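Local coordinates for protein ML032222a iGluR (PDB 4YKI) that probably forms part of a glycine-activated, ionotropic glutamate receptor-type ion channel, in which this ligand-binding domain holds glycine, at residues Tyr104-Lys118 and Val202-Phe216. Sequence-based numbering, arbitrary orientation.
Sequences YSFPFMDAGIKAVVK and VFSVGEEFQSFEYAF. With MG (magnesium ion), chain D; SO4 (sulfate ion), chain F.
Strand 109-118 runs antiparallel to 209-216 and then to 202-204, with Met109 facing Tyr214, Ala111 facing Phe212 and Val117 facing Phe203; a beta bulge between Ala111 and Ile113 and the loop around Gly206 shift the register. Asp110 and Glu213, a non-hydrogen-bonded pair, turn their carboxylates to one magnesium ion: Asp110 OD1 and Glu213 OE2 each sit 2.1 Å from it, and the two carboxylate planes are 65° apart. Water 5, also on the metal, donates to Glu213 OE1. Asp110 and Glu213 of the second subunit bind the same ion, which thus bridges the two subunits; Arg236 of the second subunit is a further partner of the Glu213 carboxylate. Glu213 bends at its second torsion (chi2 -77°), bringing OE1 against Pro107 CB. On the other face, Ala111 CB lies over the Tyr214 ring, 4.3 Å from its centroid, while Met109, extended through chi1 and chi2, lays SD at the ring's edge, 3.8 Å from Tyr214 CD2, a Met-aromatic contact. Tyr214 touches the bound glycine, and its OH is hydrogen-bonded to Glu188. These paired strands are the two interlobe connections of the bilobed, periplasmic-binding-protein-like ligand-binding domain of glutamate receptors. Ile113 reaches two rings by separate branches: CG2 covers a face of Phe209, and CD1 meets Phe212 CE1 at 3.7 Å. Phe212 also lays one ring face over Ala111 O. Farther along, Lys114 stretches out until chi4 (60°) turns NZ to Ser204 OG at 3.0 Å; water 3 links NZ to Glu208 OE2, which stays beyond salt-bridge distance. At the opposite end Ser105 is gripped twice, its N donating to Phe216 O and its OG accepting from Phe216 N, 2.9 Å away, while Phe108 covers Tyr214 CB with a ring face.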
# COMPACT_ATOMS: atom_id res chain seq x y z
N TYR B 104 7.51 -3.35 9.60
CA TYR B 104 7.40 -3.64 8.18
C TYR B 104 8.14 -2.58 7.38
O TYR B 104 8.19 -1.41 7.78
CB TYR B 104 5.95 -3.66 7.74
CG TYR B 104 5.17 -4.84 8.22
CD1 TYR B 104 5.22 -6.05 7.54
CD2 TYR B 104 4.34 -4.75 9.34
CE1 TYR B 104 4.47 -7.13 7.96
CE2 TYR B 104 3.58 -5.82 9.76
CZ TYR B 104 3.66 -7.01 9.07
OH TYR B 104 2.86 -8.04 9.46
N SER B 105 8.64 -2.98 6.23
CA SER B 105 9.13 -2.05 5.22
C SER B 105 7.99 -1.30 4.56
O SER B 105 6.82 -1.65 4.73
CB SER B 105 9.90 -2.79 4.13
OG SER B 105 9.04 -3.54 3.29
N PHE B 106 8.34 -0.30 3.76
CA PHE B 106 7.41 0.25 2.80
C PHE B 106 6.78 -0.90 2.00
O PHE B 106 7.49 -1.82 1.59
CB PHE B 106 8.15 1.20 1.86
CG PHE B 106 7.23 2.02 1.01
CD1 PHE B 106 6.61 3.15 1.52
CD2 PHE B 106 6.92 1.62 -0.28
CE1 PHE B 106 5.72 3.88 0.76
CE2 PHE B 106 6.03 2.36 -1.05
CZ PHE B 106 5.44 3.48 -0.52
N PRO B 107 5.47 -0.86 1.78
CA PRO B 107 4.83 -2.04 1.18
C PRO B 107 4.86 -2.01 -0.34
O PRO B 107 5.01 -0.93 -0.93
CB PRO B 107 3.40 -1.94 1.70
CG PRO B 107 3.14 -0.50 1.85
CD PRO B 107 4.46 0.11 2.27
N PHE B 108 4.69 -3.17 -0.96
CA PHE B 108 4.75 -3.27 -2.41
C PHE B 108 3.54 -3.89 -3.12
O PHE B 108 3.54 -3.93 -4.33
CB PHE B 108 6.06 -3.97 -2.84
CG PHE B 108 6.18 -5.42 -2.40
CD1 PHE B 108 5.74 -6.46 -3.22
CD2 PHE B 108 6.78 -5.76 -1.19
CE1 PHE B 108 5.87 -7.80 -2.83
CE2 PHE B 108 6.92 -7.09 -0.80
CZ PHE B 108 6.44 -8.11 -1.62
N MET B 109 2.51 -4.32 -2.40
CA MET B 109 1.34 -4.91 -3.07
C MET B 109 0.11 -4.97 -2.17
O MET B 109 0.11 -5.63 -1.14
CB MET B 109 1.67 -6.33 -3.56
CG MET B 109 0.57 -6.94 -4.39
SD MET B 109 0.99 -8.57 -5.05
CE MET B 109 2.36 -8.19 -6.08
N ASP B 110 -0.98 -4.34 -2.58
CA ASP B 110 -2.26 -4.48 -1.90
C ASP B 110 -2.74 -5.91 -2.07
O ASP B 110 -2.60 -6.49 -3.13
CB ASP B 110 -3.34 -3.54 -2.52
CG ASP B 110 -3.38 -2.13 -1.92
OD1 ASP B 110 -2.43 -1.70 -1.22
OD2 ASP B 110 -4.39 -1.44 -2.21
N ALA B 111 -3.35 -6.44 -1.03
CA ALA B 111 -3.92 -7.77 -1.07
C ALA B 111 -5.14 -7.83 -0.17
O ALA B 111 -5.33 -7.00 0.74
CB ALA B 111 -2.88 -8.82 -0.66
N GLY B 112 -5.98 -8.82 -0.44
CA GLY B 112 -7.14 -9.10 0.36
C GLY B 112 -7.23 -10.59 0.64
O GLY B 112 -6.52 -11.40 0.05
N ILE B 113 -8.10 -10.93 1.59
CA ILE B 113 -8.47 -12.32 1.82
C ILE B 113 -9.46 -12.77 0.76
O ILE B 113 -10.40 -12.04 0.42
CB ILE B 113 -9.05 -12.52 3.24
CG1 ILE B 113 -8.04 -12.09 4.32
CG2 ILE B 113 -9.49 -13.96 3.47
CD1 ILE B 113 -6.72 -12.84 4.25
N LYS B 114 -9.20 -13.95 0.20
CA LYS B 114 -10.04 -14.53 -0.84
C LYS B 114 -10.37 -15.99 -0.48
O LYS B 114 -9.49 -16.76 -0.11
CB LYS B 114 -9.33 -14.48 -2.19
CG LYS B 114 -10.20 -15.02 -3.31
CD LYS B 114 -9.55 -14.92 -4.65
CE LYS B 114 -10.51 -15.36 -5.76
NZ LYS B 114 -11.76 -14.55 -5.83
N ALA B 115 -11.63 -16.35 -0.63
CA ALA B 115 -12.08 -17.72 -0.45
C ALA B 115 -12.44 -18.32 -1.79
O ALA B 115 -13.09 -17.68 -2.62
CB ALA B 115 -13.28 -17.79 0.49
N VAL B 116 -12.02 -19.55 -1.99
CA VAL B 116 -12.30 -20.29 -3.21
C VAL B 116 -12.85 -21.67 -2.86
O VAL B 116 -12.62 -22.17 -1.77
CB VAL B 116 -11.05 -20.43 -4.13
CG1 VAL B 116 -10.58 -19.06 -4.59
CG2 VAL B 116 -9.94 -21.19 -3.45
N VAL B 117 -13.55 -22.25 -3.81
CA VAL B 117 -14.32 -23.47 -3.59
C VAL B 117 -14.23 -24.40 -4.81
O VAL B 117 -14.26 -23.95 -5.96
CB VAL B 117 -15.82 -23.14 -3.25
CG1 VAL B 117 -16.51 -22.43 -4.39
CG2 VAL B 117 -16.58 -24.40 -2.84
N LYS B 118 -14.15 -25.69 -4.53
CA LYS B 118 -14.37 -26.72 -5.55
C LYS B 118 -15.57 -27.56 -5.16
O LYS B 118 -15.67 -28.02 -4.03
CB LYS B 118 -13.13 -27.60 -5.71
CG LYS B 118 -13.31 -28.74 -6.68
CD LYS B 118 -12.01 -29.44 -7.01
CE LYS B 118 -12.30 -30.71 -7.78
NZ LYS B 118 -11.05 -31.29 -8.32
N VAL B 202 -12.38 -24.61 -9.95
CA VAL B 202 -12.32 -23.85 -8.69
C VAL B 202 -12.91 -22.47 -8.95
O VAL B 202 -12.54 -21.80 -9.92
CB VAL B 202 -10.87 -23.76 -8.18
CG1 VAL B 202 -10.75 -22.78 -7.03
CG2 VAL B 202 -10.38 -25.13 -7.74
N PHE B 203 -13.81 -22.04 -8.07
CA PHE B 203 -14.57 -20.81 -8.20
C PHE B 203 -14.47 -19.95 -6.93
O PHE B 203 -14.07 -20.43 -5.88
CB PHE B 203 -16.05 -21.14 -8.49
CG PHE B 203 -16.24 -21.96 -9.74
CD1 PHE B 203 -16.38 -21.32 -10.95
CD2 PHE B 203 -16.24 -23.34 -9.71
CE1 PHE B 203 -16.53 -22.06 -12.14
CE2 PHE B 203 -16.41 -24.08 -10.90
CZ PHE B 203 -16.54 -23.43 -12.09
N SER B 204 -14.86 -18.70 -7.04
CA SER B 204 -14.87 -17.79 -5.90
C SER B 204 -16.02 -18.05 -4.93
O SER B 204 -17.11 -18.49 -5.32
CB SER B 204 -15.00 -16.36 -6.40
OG SER B 204 -13.93 -16.04 -7.24
N VAL B 205 -15.78 -17.76 -3.66
CA VAL B 205 -16.85 -17.63 -2.68
C VAL B 205 -16.94 -16.18 -2.27
O VAL B 205 -16.20 -15.71 -1.37
CB VAL B 205 -16.62 -18.49 -1.44
CG1 VAL B 205 -17.76 -18.30 -0.43
CG2 VAL B 205 -16.49 -19.96 -1.83
N GLY B 206 -17.82 -15.45 -2.93
CA GLY B 206 -17.99 -14.03 -2.66
C GLY B 206 -16.79 -13.23 -3.12
O GLY B 206 -15.90 -13.71 -3.82
N GLU B 207 -16.78 -11.98 -2.69
CA GLU B 207 -15.73 -11.05 -3.04
C GLU B 207 -14.61 -11.14 -2.02
O GLU B 207 -14.77 -11.68 -0.94
CB GLU B 207 -16.28 -9.62 -3.05
CG GLU B 207 -17.44 -9.37 -4.03
CD GLU B 207 -17.02 -9.52 -5.47
OE1 GLU B 207 -15.96 -8.97 -5.84
OE2 GLU B 207 -17.74 -10.21 -6.23
N GLU B 208 -13.48 -10.55 -2.37
CA GLU B 208 -12.39 -10.44 -1.41
C GLU B 208 -12.81 -9.56 -0.25
O GLU B 208 -13.69 -8.69 -0.42
CB GLU B 208 -11.14 -9.91 -2.10
CG GLU B 208 -10.65 -10.88 -3.14
CD GLU B 208 -9.30 -10.54 -3.71
OE1 GLU B 208 -8.63 -9.62 -3.19
OE2 GLU B 208 -8.90 -11.22 -4.69
N PHE B 209 -12.25 -9.79 0.92
CA PHE B 209 -12.50 -8.99 2.11
C PHE B 209 -11.22 -8.81 2.90
O PHE B 209 -10.29 -9.60 2.75
CB PHE B 209 -13.62 -9.60 2.97
CG PHE B 209 -13.37 -11.02 3.43
CD1 PHE B 209 -13.54 -12.09 2.57
CD2 PHE B 209 -13.01 -11.27 4.75
CE1 PHE B 209 -13.32 -13.38 3.00
CE2 PHE B 209 -12.80 -12.58 5.17
CZ PHE B 209 -12.97 -13.61 4.30
N GLN B 210 -11.19 -7.78 3.74
CA GLN B 210 -10.00 -7.31 4.45
C GLN B 210 -9.04 -6.63 3.47
O GLN B 210 -8.94 -7.00 2.29
CB GLN B 210 -9.24 -8.42 5.20
CG GLN B 210 -9.96 -9.07 6.36
CD GLN B 210 -10.08 -8.18 7.59
OE1 GLN B 210 -9.23 -7.31 7.88
NE2 GLN B 210 -11.16 -8.38 8.32
N SER B 211 -8.35 -5.63 3.97
CA SER B 211 -7.38 -4.87 3.21
C SER B 211 -6.06 -4.90 3.92
O SER B 211 -5.99 -4.49 5.08
CB SER B 211 -7.87 -3.44 3.12
OG SER B 211 -6.91 -2.59 2.55
N PHE B 212 -5.01 -5.32 3.23
CA PHE B 212 -3.67 -5.36 3.80
C PHE B 212 -2.63 -5.25 2.67
O PHE B 212 -2.98 -5.08 1.51
CB PHE B 212 -3.48 -6.60 4.69
CG PHE B 212 -3.66 -7.90 3.98
CD1 PHE B 212 -4.91 -8.47 3.87
CD2 PHE B 212 -2.58 -8.56 3.42
CE1 PHE B 212 -5.09 -9.65 3.20
CE2 PHE B 212 -2.75 -9.75 2.74
CZ PHE B 212 -4.02 -10.29 2.64
N GLU B 213 -1.36 -5.31 3.05
CA GLU B 213 -0.24 -5.17 2.14
C GLU B 213 0.67 -6.37 2.26
O GLU B 213 0.73 -7.03 3.30
CB GLU B 213 0.63 -3.99 2.57
CG GLU B 213 0.00 -2.66 2.43
CD GLU B 213 -0.02 -2.15 1.00
OE1 GLU B 213 0.55 -2.79 0.09
OE2 GLU B 213 -0.59 -1.04 0.80
N TYR B 214 1.43 -6.62 1.20
CA TYR B 214 2.67 -7.35 1.29
C TYR B 214 3.83 -6.37 1.45
O TYR B 214 3.91 -5.34 0.77
CB TYR B 214 2.91 -8.20 0.03
CG TYR B 214 1.95 -9.34 -0.16
CD1 TYR B 214 1.46 -10.06 0.92
CD2 TYR B 214 1.55 -9.72 -1.43
CE1 TYR B 214 0.59 -11.14 0.73
CE2 TYR B 214 0.72 -10.79 -1.63
CZ TYR B 214 0.23 -11.50 -0.56
OH TYR B 214 -0.62 -12.54 -0.82
N ALA B 215 4.73 -6.69 2.37
CA ALA B 215 5.90 -5.90 2.64
C ALA B 215 6.99 -6.86 3.09
O ALA B 215 6.77 -8.08 3.15
CB ALA B 215 5.60 -4.87 3.72
N PHE B 216 8.18 -6.34 3.37
CA PHE B 216 9.22 -7.14 4.01
C PHE B 216 9.13 -6.88 5.53
O PHE B 216 8.65 -5.83 5.99
CB PHE B 216 10.61 -6.77 3.47
CG PHE B 216 10.88 -7.21 2.04
CD1 PHE B 216 10.05 -8.05 1.34
CD2 PHE B 216 12.03 -6.77 1.43
CE1 PHE B 216 10.36 -8.43 0.03
CE2 PHE B 216 12.34 -7.15 0.12
CZ PHE B 216 11.49 -8.00 -0.55
MG MG D . -1.10 -0.13 -0.98
S SO4 F . -15.97 -16.59 -10.25
O1 SO4 F . -17.38 -16.58 -9.87
O2 SO4 F . -15.83 -16.56 -11.71
O3 SO4 F . -15.32 -15.40 -9.70
O4 SO4 F . -15.36 -17.80 -9.74
O HOH W 1 -5.96 -9.64 -3.33
O HOH W 2 -13.48 -13.55 -4.16
O HOH W 3 -11.10 -11.76 -6.52
O HOH W 4 -13.74 -14.41 -1.11
O HOH W 5 0.40 -1.22 -1.98
O HOH W 6 -2.44 1.01 0.19